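Tubulin-like protein CetZ1 (PDB 4B46) is an archaeal tubulin/FtsZ homologue that binds GTP and controls cell shape, being essential for the rod-shaped cells needed for efficient swimming. Local coordinates at residues 37-42 against 66-71; 56-61 against 83-88; 161-166 against 227-232; 221-226 against 343-348. All blocks are in the same frame, centred on the assembly; numbering follows the deposited sequence.

All four contacts reach one mixed sheet, at two places along it. Interactions 1 and 2 lie at the strand 55-57 edge, partly buried, and are tied to each other where N38 pairs with V56 and I58; their centres are about 12 Å apart. Interactions 3 and 4, with centres about 7 Å apart, are buried in the middle, where strand 228-237 pairs with strand 339-347. The chemistry follows the place: a single backbone bond beside the nucleotide pocket in 37-42/66-71, an amide-carboxylate bond over apolar contacts in 56-61/83-88, regular parallel pairing in 161-166/227-232, and leucine packing with a bridging water in 221-226/343-348.

Interaction 1. Residues 37-42 against 66-71; sequences VNSAKA and HGVGAD
S39 lays its hydroxyl over the backbone of G67: OG stands 3.2 Å from G67 CA, and the same oxygen is 3.9 Å from CG1 of V68. This placement follows from a chi1 of 57°, which sets OG between the backbone N and the carbonyl carbon of its own residue. The hydroxyl is hydrogen-bonded to T111, a GTP-binding residue, so S39 is a second-shell partner of the nucleotide site. Beside it the methyl of A40 meets G67 CA at 4.0 Å. Here the backbones also join, since G67 N donates to S39 O at 3.0 Å; the N-H...O angle of 142° is bent, and the donor sits 58° out of the carbonyl plane. A40 and H66 form a single bridge, and K41 bonds in addition to the backbone of G65. The setting is the GTPase domain of the tubulin/FtsZ family: 37-42 leaves strand 31-38 for helix 41-45, while the loop 66-71 leads to helix 72-81, with G69 touching GDP. An Asx turn shapes the exit from the strand: N38 OD1 accepts from S39 N at 2.7 Å, in the carbonyl plane and on a lone pair, and from A40 N at 3.1 Å, which lies well above that plane. The positive phi of G67 favours glycine, and a type II' turn from V68 to D71 closes with D71 N bonded to V68 O.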
loop_
_atom_site.group_PDB
_atom_site.type_symbol
_atom_site.label_atom_id
_atom_site.label_comp_id
_atom_site.label_asym_id
_atom_site.label_seq_id
_atom_site.Cartn_x
_atom_site.Cartn_y
_atom_site.Cartn_z
ATOM N N VAL A 37 -1.160 13.990 -6.565
ATOM C CA VAL A 37 -2.347 14.809 -6.782
ATOM C C VAL A 37 -2.763 15.411 -5.455
ATOM O O VAL A 37 -2.886 14.697 -4.457
ATOM C CB VAL A 37 -3.538 13.987 -7.316
ATOM C CG1 VAL A 37 -4.721 14.915 -7.637
ATOM C CG2 VAL A 37 -3.138 13.171 -8.555
ATOM N N ASN A 38 -2.984 16.719 -5.437
ATOM C CA ASN A 38 -3.382 17.385 -4.197
ATOM C C ASN A 38 -4.147 18.667 -4.501
ATOM O O ASN A 38 -4.126 19.156 -5.636
ATOM C CB ASN A 38 -2.157 17.661 -3.305
ATOM C CG ASN A 38 -2.500 17.706 -1.803
ATOM O OD1 ASN A 38 -3.593 18.118 -1.403
ATOM N ND2 ASN A 38 -1.550 17.288 -0.973
ATOM N N SER A 39 -4.842 19.195 -3.496
ATOM C CA SER A 39 -5.569 20.449 -3.659
ATOM C C SER A 39 -4.879 21.523 -2.848
ATOM O O SER A 39 -5.293 22.686 -2.849
ATOM C CB SER A 39 -7.012 20.296 -3.185
ATOM O OG SER A 39 -7.056 19.861 -1.837
ATOM N N ALA A 40 -3.828 21.125 -2.142
ATOM C CA ALA A 40 -3.062 22.051 -1.323
ATOM C C ALA A 40 -1.719 22.253 -1.991
ATOM O O ALA A 40 -0.944 21.305 -2.139
ATOM C CB ALA A 40 -2.889 21.508 0.117
ATOM N N LYS A 41 -1.458 23.489 -2.409
ATOM C CA LYS A 41 -0.282 23.806 -3.207
ATOM C C LYS A 41 1.012 23.615 -2.429
ATOM O O LYS A 41 1.994 23.095 -2.962
ATOM C CB LYS A 41 -0.370 25.236 -3.743
ATOM C CG LYS A 41 0.770 25.617 -4.668
ATOM C CD LYS A 41 0.414 26.848 -5.495
ATOM C CE LYS A 41 1.575 27.295 -6.381
ATOM N NZ LYS A 41 2.600 28.064 -5.618
ATOM N N ALA A 42 1.006 24.028 -1.167
ATOM C CA ALA A 42 2.190 23.909 -0.328
ATOM C C ALA A 42 2.674 22.455 -0.190
ATOM O O ALA A 42 3.875 22.212 -0.125
ATOM C CB ALA A 42 1.934 24.520 1.037
ATOM N N HIS A 66 -5.663 25.831 -1.353
ATOM C CA HIS A 66 -5.617 25.785 0.101
ATOM C C HIS A 66 -6.104 24.482 0.709
ATOM O O HIS A 66 -6.259 24.389 1.932
ATOM C CB HIS A 66 -6.414 26.936 0.701
ATOM C CG HIS A 66 -5.734 28.258 0.586
ATOM N ND1 HIS A 66 -6.167 29.241 -0.276
ATOM C CD2 HIS A 66 -4.647 28.760 1.216
ATOM C CE1 HIS A 66 -5.382 30.299 -0.165
ATOM N NE2 HIS A 66 -4.451 30.033 0.733
ATOM N N GLY A 67 -6.352 23.482 -0.126
ATOM C CA GLY A 67 -6.825 22.201 0.365
ATOM C C GLY A 67 -8.296 22.208 0.750
ATOM O O GLY A 67 -8.931 23.269 0.816
ATOM N N VAL A 68 -8.837 21.020 1.013
ATOM C CA VAL A 68 -10.229 20.886 1.422
ATOM C C VAL A 68 -10.327 20.537 2.900
ATOM O O VAL A 68 -11.409 20.220 3.400
ATOM C CB VAL A 68 -10.983 19.818 0.602
ATOM C CG1 VAL A 68 -10.856 20.092 -0.907
ATOM C CG2 VAL A 68 -10.495 18.421 0.948
ATOM N N GLY A 69 -9.201 20.618 3.605
ATOM C CA GLY A 69 -9.173 20.239 5.006
ATOM C C GLY A 69 -9.539 18.766 5.100
ATOM O O GLY A 69 -8.968 17.937 4.396
ATOM N N ALA A 70 -10.521 18.448 5.932
ATOM C CA ALA A 70 -10.941 17.063 6.117
ATOM C C ALA A 70 -12.353 16.869 5.585
ATOM O O ALA A 70 -13.104 16.016 6.064
ATOM C CB ALA A 70 -10.870 16.685 7.595
ATOM N N ASP A 71 -12.706 17.667 4.584
ATOM C CA ASP A 71 -14.012 17.576 3.954
ATOM C C ASP A 71 -13.859 16.612 2.789
ATOM O O ASP A 71 -13.538 17.019 1.669
ATOM C CB ASP A 71 -14.426 18.962 3.450
ATOM C CG ASP A 71 -15.858 19.010 2.935
ATOM O OD1 ASP A 71 -16.434 17.947 2.613
ATOM O OD2 ASP A 71 -16.402 20.134 2.841
#

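Interaction 2. Residues 56-61 against 83-88; sequences VLIGQS and IDEVQG
E85 reaches from helix 83-90 to Q60, just past the edge strand 55-57 of the Rossmann-like GTPase domain, so the contact fastens a helix to the end of the sheet. The glutamate is extended beyond CG, which carries its carboxylate across to the opposing segment. Q60 instead bends at chi2, 100°, and comes from the opposite direction, bringing its amide up with its plane only 16° from that of the carboxylate. Q60 NE2 then donates to E85 OE2 over 3.2 Å, at an N-H...O angle of 159°; the oxygen uses its syn lone pair and lies in the amide plane. Q60 OE1 lies 3.0 Å from E85 OE1, and L57 O 3.3 Å from E85 OE2, so acceptors crowd the carboxylate, which with the like charge of D82 nearby may raise its pKa. V56 CG1 lies against the helix backbone, 3.6 Å from E85 O, and 3.9 Å from E85 CB. The purely apolar pair is I58 with V86: the two side chains cross obliquely, and I58 CG2 meets V86 CG2 at 3.9 Å.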
loop_
_atom_site.group_PDB
_atom_site.type_symbol
_atom_site.label_atom_id
_atom_site.label_comp_id
_atom_site.label_asym_id
_atom_site.label_seq_id
_atom_site.Cartn_x
_atom_site.Cartn_y
_atom_site.Cartn_z
ATOM N N VAL A 56 0.142 17.329 -9.619
ATOM C CA VAL A 56 -1.074 17.929 -10.147
ATOM C C VAL A 56 -1.879 18.601 -9.053
ATOM O O VAL A 56 -2.294 17.951 -8.094
ATOM C CB VAL A 56 -1.987 16.884 -10.810
ATOM C CG1 VAL A 56 -3.118 17.580 -11.571
ATOM C CG2 VAL A 56 -1.192 15.993 -11.734
ATOM N N LEU A 57 -2.099 19.903 -9.213
ATOM C CA LEU A 57 -2.972 20.654 -8.321
ATOM C C LEU A 57 -4.401 20.653 -8.863
ATOM O O LEU A 57 -4.648 21.113 -9.972
ATOM C CB LEU A 57 -2.469 22.092 -8.191
ATOM C CG LEU A 57 -3.197 23.020 -7.216
ATOM C CD1 LEU A 57 -3.017 22.521 -5.783
ATOM C CD2 LEU A 57 -2.681 24.454 -7.378
ATOM N N ILE A 58 -5.341 20.139 -8.079
ATOM C CA ILE A 58 -6.743 20.148 -8.474
ATOM C C ILE A 58 -7.572 21.002 -7.521
ATOM O O ILE A 58 -7.104 21.419 -6.461
ATOM C CB ILE A 58 -7.354 18.727 -8.509
ATOM C CG1 ILE A 58 -7.309 18.087 -7.120
ATOM C CG2 ILE A 58 -6.616 17.841 -9.522
ATOM C CD1 ILE A 58 -8.058 16.757 -7.030
ATOM N N GLY A 59 -8.814 21.259 -7.910
ATOM C CA GLY A 59 -9.738 21.974 -7.049
ATOM C C GLY A 59 -9.463 23.459 -6.942
ATOM O O GLY A 59 -9.990 24.122 -6.043
ATOM N N GLN A 60 -8.649 23.995 -7.845
ATOM C CA GLN A 60 -8.285 25.410 -7.755
ATOM C C GLN A 60 -9.518 26.321 -7.743
ATOM O O GLN A 60 -9.567 27.312 -6.998
ATOM C CB GLN A 60 -7.352 25.809 -8.903
ATOM C CG GLN A 60 -6.060 25.018 -8.980
ATOM C CD GLN A 60 -6.101 23.918 -10.035
ATOM O OE1 GLN A 60 -7.063 23.145 -10.121
ATOM N NE2 GLN A 60 -5.051 23.846 -10.845
ATOM N N SER A 61 -10.516 25.981 -8.554
ATOM C CA SER A 61 -11.726 26.794 -8.645
ATOM C C SER A 61 -12.552 26.780 -7.354
ATOM O O SER A 61 -13.402 27.651 -7.159
ATOM C CB SER A 61 -12.598 26.323 -9.806
ATOM O OG SER A 61 -13.168 25.056 -9.511
ATOM N N ILE A 83 -10.803 15.662 -12.920
ATOM C CA ILE A 83 -10.160 14.392 -13.251
ATOM C C ILE A 83 -9.313 14.500 -14.526
ATOM O O ILE A 83 -8.329 13.784 -14.681
ATOM C CB ILE A 83 -11.177 13.220 -13.372
ATOM C CG1 ILE A 83 -10.454 11.885 -13.231
ATOM C CG2 ILE A 83 -11.972 13.286 -14.681
ATOM C CD1 ILE A 83 -9.816 11.695 -11.858
ATOM N N ASP A 84 -9.671 15.421 -15.415
ATOM C CA ASP A 84 -8.908 15.594 -16.643
ATOM C C ASP A 84 -7.541 16.220 -16.383
ATOM O O ASP A 84 -6.607 15.992 -17.143
ATOM C CB ASP A 84 -9.704 16.394 -17.682
ATOM C CG ASP A 84 -10.845 15.583 -18.292
ATOM O OD1 ASP A 84 -10.701 14.347 -18.407
ATOM O OD2 ASP A 84 -11.889 16.171 -18.648
ATOM N N GLU A 85 -7.416 16.997 -15.308
ATOM C CA GLU A 85 -6.107 17.524 -14.916
ATOM C C GLU A 85 -5.187 16.379 -14.522
ATOM O O GLU A 85 -4.006 16.351 -14.871
ATOM C CB GLU A 85 -6.226 18.493 -13.740
ATOM C CG GLU A 85 -6.805 19.839 -14.089
ATOM C CD GLU A 85 -6.627 20.838 -12.963
ATOM O OE1 GLU A 85 -7.377 20.764 -11.965
ATOM O OE2 GLU A 85 -5.730 21.699 -13.069
ATOM N N VAL A 86 -5.740 15.439 -13.767
ATOM C CA VAL A 86 -4.982 14.281 -13.341
ATOM C C VAL A 86 -4.613 13.441 -14.562
ATOM O O VAL A 86 -3.457 13.042 -14.727
ATOM C CB VAL A 86 -5.772 13.437 -12.339
ATOM C CG1 VAL A 86 -4.907 12.273 -11.839
ATOM C CG2 VAL A 86 -6.237 14.308 -11.179
ATOM N N GLN A 87 -5.593 13.207 -15.431
ATOM C CA GLN A 87 -5.381 12.402 -16.634
ATOM C C GLN A 87 -4.335 13.033 -17.547
ATOM O O GLN A 87 -3.587 12.328 -18.231
ATOM C CB GLN A 87 -6.692 12.186 -17.398
ATOM C CG GLN A 87 -6.579 11.153 -18.525
ATOM C CD GLN A 87 -6.020 9.818 -18.041
ATOM O OE1 GLN A 87 -6.399 9.311 -16.979
ATOM N NE2 GLN A 87 -5.093 9.255 -18.809
ATOM N N GLY A 88 -4.288 14.360 -17.547
ATOM C CA GLY A 88 -3.282 15.092 -18.288
ATOM C C GLY A 88 -1.891 14.612 -17.926
ATOM O O GLY A 88 -1.079 14.333 -18.805
#

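Interaction 3. Residues 161-166 against 227-232; sequences VDNLLV and GVSTVG
L164 pairs with V228 and L165 with S229 in a parallel register, which continues the central sheet of the tubulin/FtsZ fold from the GTPase domain into the CetZ C-terminal domain: strand 163-168 is the last parallel strand on the GTPase side, and strand 228-237 its neighbour. The segments of the two strands pass 4.6 Å apart at an angle of 35°. Three backbone bonds hold them. L164 N donates to G227 O at 2.9 Å with a nearly straight N-H...O angle of 171°. S229 N donates to L164 O, also at 2.9 Å, and V166 N to S229 O; L164 thus bonds through both its N and O to G227 and S229, the residues flanking its bridge partner V228, as in a regular parallel pair. A CA-H...O contact from V228 to L164 O adds to these.

Apolar contacts lie on both faces. On one, V166 CG2 meets V228 CG1 at 3.7 Å, and F154 of helix 144-160 packs on L164 and V228. On the other, L165 CD1 approaches S229 CB at 3.8 Å, with L345 touching both residues.

Polar contacts gather at the start of the pair. A water accepts from G227 N at 3.0 Å and lies 3.2 Å from V161 O, to which it may donate. N163 places its CG anti to the backbone N, which swings the amide over S229; its ND2 is also bonded to L223 O. The hydroxyl of S229, standing beside its own backbone N, donates to N163 OD1 over a short 2.6 Å, tilted 26° from the carbonyl plane.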
loop_
_atom_site.group_PDB
_atom_site.type_symbol
_atom_site.label_atom_id
_atom_site.label_comp_id
_atom_site.label_asym_id
_atom_site.label_seq_id
_atom_site.Cartn_x
_atom_site.Cartn_y
_atom_site.Cartn_z
ATOM N N VAL A 161 -11.252 -0.580 -6.443
ATOM C CA VAL A 161 -9.966 -1.157 -6.827
ATOM C C VAL A 161 -10.063 -2.671 -7.015
ATOM O O VAL A 161 -10.996 -3.310 -6.527
ATOM C CB VAL A 161 -8.887 -0.870 -5.778
ATOM C CG1 VAL A 161 -8.560 0.622 -5.751
ATOM C CG2 VAL A 161 -9.335 -1.356 -4.393
ATOM N N ASP A 162 -9.088 -3.253 -7.698
ATOM C CA ASP A 162 -9.033 -4.718 -7.793
ATOM C C ASP A 162 -8.676 -5.367 -6.452
ATOM O O ASP A 162 -9.042 -6.508 -6.188
ATOM C CB ASP A 162 -8.071 -5.145 -8.894
ATOM C CG ASP A 162 -8.519 -4.645 -10.259
ATOM O OD1 ASP A 162 -9.654 -4.970 -10.653
ATOM O OD2 ASP A 162 -7.766 -3.892 -10.905
ATOM N N ASN A 163 -7.982 -4.615 -5.604
ATOM C CA ASN A 163 -7.618 -5.074 -4.269
ATOM C C ASN A 163 -7.150 -3.871 -3.470
ATOM O O ASN A 163 -6.469 -2.990 -3.990
ATOM C CB ASN A 163 -6.502 -6.132 -4.324
ATOM C CG ASN A 163 -6.376 -6.925 -3.020
ATOM O OD1 ASN A 163 -6.016 -6.379 -1.962
ATOM N ND2 ASN A 163 -6.671 -8.224 -3.095
ATOM N N LEU A 164 -7.532 -3.824 -2.205
ATOM C CA LEU A 164 -7.121 -2.717 -1.366
ATOM C C LEU A 164 -6.132 -3.205 -0.318
ATOM O O LEU A 164 -6.504 -3.904 0.613
ATOM C CB LEU A 164 -8.336 -2.057 -0.706
ATOM C CG LEU A 164 -7.965 -0.909 0.236
ATOM C CD1 LEU A 164 -7.253 0.204 -0.542
ATOM C CD2 LEU A 164 -9.207 -0.385 0.952
ATOM N N LEU A 165 -4.863 -2.866 -0.514
ATOM C CA LEU A 165 -3.827 -3.125 0.470
ATOM C C LEU A 165 -3.986 -2.069 1.552
ATOM O O LEU A 165 -4.157 -0.890 1.245
ATOM C CB LEU A 165 -2.429 -2.978 -0.150
ATOM C CG LEU A 165 -1.881 -3.834 -1.319
ATOM C CD1 LEU A 165 -1.486 -5.223 -0.867
ATOM C CD2 LEU A 165 -2.805 -3.930 -2.519
ATOM N N VAL A 166 -3.915 -2.482 2.813
ATOM C CA VAL A 166 -4.171 -1.555 3.920
ATOM C C VAL A 166 -2.981 -1.465 4.875
ATOM O O VAL A 166 -2.361 -2.478 5.226
ATOM C CB VAL A 166 -5.450 -1.955 4.696
ATOM C CG1 VAL A 166 -5.695 -1.034 5.920
ATOM C CG2 VAL A 166 -6.655 -1.959 3.768
ATOM N N GLY A 227 -10.997 -7.520 -2.429
ATOM C CA GLY A 227 -11.183 -7.280 -1.011
ATOM C C GLY A 227 -9.994 -6.569 -0.407
ATOM O O GLY A 227 -9.379 -5.728 -1.048
ATOM N N VAL A 228 -9.658 -6.933 0.827
ATOM C CA VAL A 228 -8.625 -6.255 1.598
ATOM C C VAL A 228 -7.398 -7.144 1.759
ATOM O O VAL A 228 -7.530 -8.344 1.998
ATOM C CB VAL A 228 -9.175 -5.899 3.000
ATOM C CG1 VAL A 228 -8.079 -5.357 3.893
ATOM C CG2 VAL A 228 -10.316 -4.897 2.884
ATOM N N SER A 229 -6.205 -6.564 1.638
ATOM C CA SER A 229 -4.975 -7.308 1.903
ATOM C C SER A 229 -4.149 -6.700 3.022
ATOM O O SER A 229 -4.226 -5.505 3.290
ATOM C CB SER A 229 -4.113 -7.431 0.650
ATOM O OG SER A 229 -4.817 -8.115 -0.360
ATOM N N THR A 230 -3.344 -7.540 3.660
ATOM C CA THR A 230 -2.469 -7.113 4.746
ATOM C C THR A 230 -1.091 -7.727 4.515
ATOM O O THR A 230 -0.964 -8.774 3.866
ATOM C CB THR A 230 -3.044 -7.521 6.132
ATOM O OG1 THR A 230 -2.243 -6.969 7.195
ATOM C CG2 THR A 230 -3.120 -9.054 6.287
ATOM N N VAL A 231 -0.052 -7.077 5.031
ATOM C CA VAL A 231 1.303 -7.574 4.834
ATOM C C VAL A 231 2.049 -7.828 6.146
ATOM O O VAL A 231 2.071 -6.975 7.032
ATOM C CB VAL A 231 2.117 -6.621 3.917
ATOM C CG1 VAL A 231 3.592 -6.948 3.952
ATOM C CG2 VAL A 231 1.589 -6.701 2.484
ATOM N N GLY A 232 2.654 -9.014 6.262
ATOM C CA GLY A 232 3.532 -9.322 7.380
ATOM C C GLY A 232 4.972 -9.203 6.938
ATOM O O GLY A 232 5.262 -9.345 5.748
HETATM O O HOH W 1 -11.145 -4.799 -3.751
#

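Interaction 4. Residues 221-226 against 343-348; sequences NTLAGG and VILLSG
L345 points from strand 339-347 at T222 and L223 of helix 216-223, packing that helix against the sheet of the CetZ C-terminal domain, away from the annotated sites. Against L223 it lies at about a right angle: L223 CD2 touches L345 CD2 at 3.8 Å and L345 CD1 at 4.1 Å, so one methyl bears on both branches of the leucine. T222 instead slides past L345 in the opposite direction, its CG2 coming within 3.8 Å of L345 CD2. The threonine achieves this by setting CG2 anti to its backbone N, which leaves OG1 on another side, bonded to E218 O.

S347, two residues on, takes its OG anti to the backbone N (chi1 161°), towards T222 O, 3.1 Å away. N163 ND2 donates to L223 O and, weakly, to S347 OG, which ties this contact to interaction 3. A type I turn from L223 to G226 follows, closed by G226 N on L223 O. One water donates to G226 O at 2.7 Å and accepts from S347 OG at 2.9 Å. The contact therefore seats the helix on the strand through methyl packing, and water serves the carbonyl of the turn where the backbones do not bond directly.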
loop_
_atom_site.group_PDB
_atom_site.type_symbol
_atom_site.label_atom_id
_atom_site.label_comp_id
_atom_site.label_asym_id
_atom_site.label_seq_id
_atom_site.Cartn_x
_atom_site.Cartn_y
_atom_site.Cartn_z
ATOM N N ASN A 221 -2.027 -12.578 -9.287
ATOM C CA ASN A 221 -2.901 -13.714 -9.018
ATOM C C ASN A 221 -3.232 -13.880 -7.526
ATOM O O ASN A 221 -4.317 -14.341 -7.167
ATOM C CB ASN A 221 -2.308 -14.991 -9.622
ATOM C CG ASN A 221 -2.426 -15.014 -11.132
ATOM O OD1 ASN A 221 -3.193 -14.246 -11.704
ATOM N ND2 ASN A 221 -1.680 -15.895 -11.783
ATOM N N THR A 222 -2.310 -13.480 -6.660
ATOM C CA THR A 222 -2.591 -13.476 -5.226
ATOM C C THR A 222 -3.659 -12.438 -4.868
ATOM O O THR A 222 -4.504 -12.673 -3.995
ATOM C CB THR A 222 -1.306 -13.246 -4.399
ATOM O OG1 THR A 222 -0.372 -14.292 -4.679
ATOM C CG2 THR A 222 -1.608 -13.259 -2.882
ATOM N N LEU A 223 -3.634 -11.299 -5.560
ATOM C CA LEU A 223 -4.548 -10.203 -5.254
ATOM C C LEU A 223 -5.879 -10.319 -5.986
ATOM O O LEU A 223 -6.802 -9.574 -5.699
ATOM C CB LEU A 223 -3.904 -8.862 -5.615
ATOM C CG LEU A 223 -2.626 -8.493 -4.866
ATOM C CD1 LEU A 223 -1.938 -7.301 -5.499
ATOM C CD2 LEU A 223 -2.933 -8.222 -3.393
ATOM N N ALA A 224 -5.978 -11.254 -6.929
ATOM C CA ALA A 224 -7.077 -11.242 -7.894
ATOM C C ALA A 224 -8.464 -11.447 -7.294
ATOM O O ALA A 224 -9.461 -11.009 -7.872
ATOM C CB ALA A 224 -6.823 -12.263 -9.022
ATOM N N GLY A 225 -8.536 -12.117 -6.148
ATOM C CA GLY A 225 -9.819 -12.351 -5.500
ATOM C C GLY A 225 -10.467 -11.100 -4.914
ATOM O O GLY A 225 -11.635 -11.115 -4.537
ATOM N N GLY A 226 -9.706 -10.015 -4.825
ATOM C CA GLY A 226 -10.242 -8.738 -4.376
ATOM C C GLY A 226 -10.373 -8.605 -2.868
ATOM O O GLY A 226 -9.919 -9.463 -2.108
ATOM N N VAL A 343 8.524 -11.444 3.484
ATOM C CA VAL A 343 7.244 -10.756 3.445
ATOM C C VAL A 343 6.146 -11.759 3.171
ATOM O O VAL A 343 6.286 -12.634 2.326
ATOM C CB VAL A 343 7.231 -9.645 2.358
ATOM C CG1 VAL A 343 5.843 -9.480 1.739
ATOM C CG2 VAL A 343 7.717 -8.325 2.944
ATOM N N ILE A 344 5.046 -11.642 3.894
ATOM C CA ILE A 344 3.880 -12.448 3.592
ATOM C C ILE A 344 2.739 -11.523 3.207
ATOM O O ILE A 344 2.371 -10.632 3.966
ATOM C CB ILE A 344 3.467 -13.316 4.792
ATOM C CG1 ILE A 344 4.648 -14.214 5.217
ATOM C CG2 ILE A 344 2.252 -14.158 4.433
ATOM C CD1 ILE A 344 4.383 -15.040 6.463
ATOM N N LEU A 345 2.203 -11.727 2.013
ATOM C CA LEU A 345 1.050 -10.980 1.551
ATOM C C LEU A 345 -0.146 -11.885 1.746
ATOM O O LEU A 345 -0.147 -13.028 1.278
ATOM C CB LEU A 345 1.209 -10.616 0.068
ATOM C CG LEU A 345 -0.038 -10.138 -0.679
ATOM C CD1 LEU A 345 -0.598 -8.836 -0.082
ATOM C CD2 LEU A 345 0.246 -9.978 -2.185
ATOM N N LEU A 346 -1.137 -11.391 2.483
ATOM C CA LEU A 346 -2.368 -12.125 2.712
ATOM C C LEU A 346 -3.499 -11.334 2.083
ATOM O O LEU A 346 -3.760 -10.199 2.473
ATOM C CB LEU A 346 -2.621 -12.318 4.212
ATOM C CG LEU A 346 -1.554 -13.113 4.966
ATOM C CD1 LEU A 346 -1.825 -13.090 6.465
ATOM C CD2 LEU A 346 -1.496 -14.552 4.466
ATOM N N SER A 347 -4.151 -11.927 1.089
ATOM C CA SER A 347 -5.191 -11.230 0.360
ATOM C C SER A 347 -6.535 -11.837 0.696
ATOM O O SER A 347 -6.640 -13.040 0.862
ATOM C CB SER A 347 -4.914 -11.284 -1.145
ATOM O OG SER A 347 -6.088 -11.011 -1.900
ATOM N N GLY A 348 -7.559 -10.996 0.819
ATOM C CA GLY A 348 -8.896 -11.494 1.079
ATOM C C GLY A 348 -9.111 -11.837 2.543
ATOM O O GLY A 348 -9.805 -12.805 2.875
HETATM O O HOH W 2 -8.808 -11.909 -2.255
#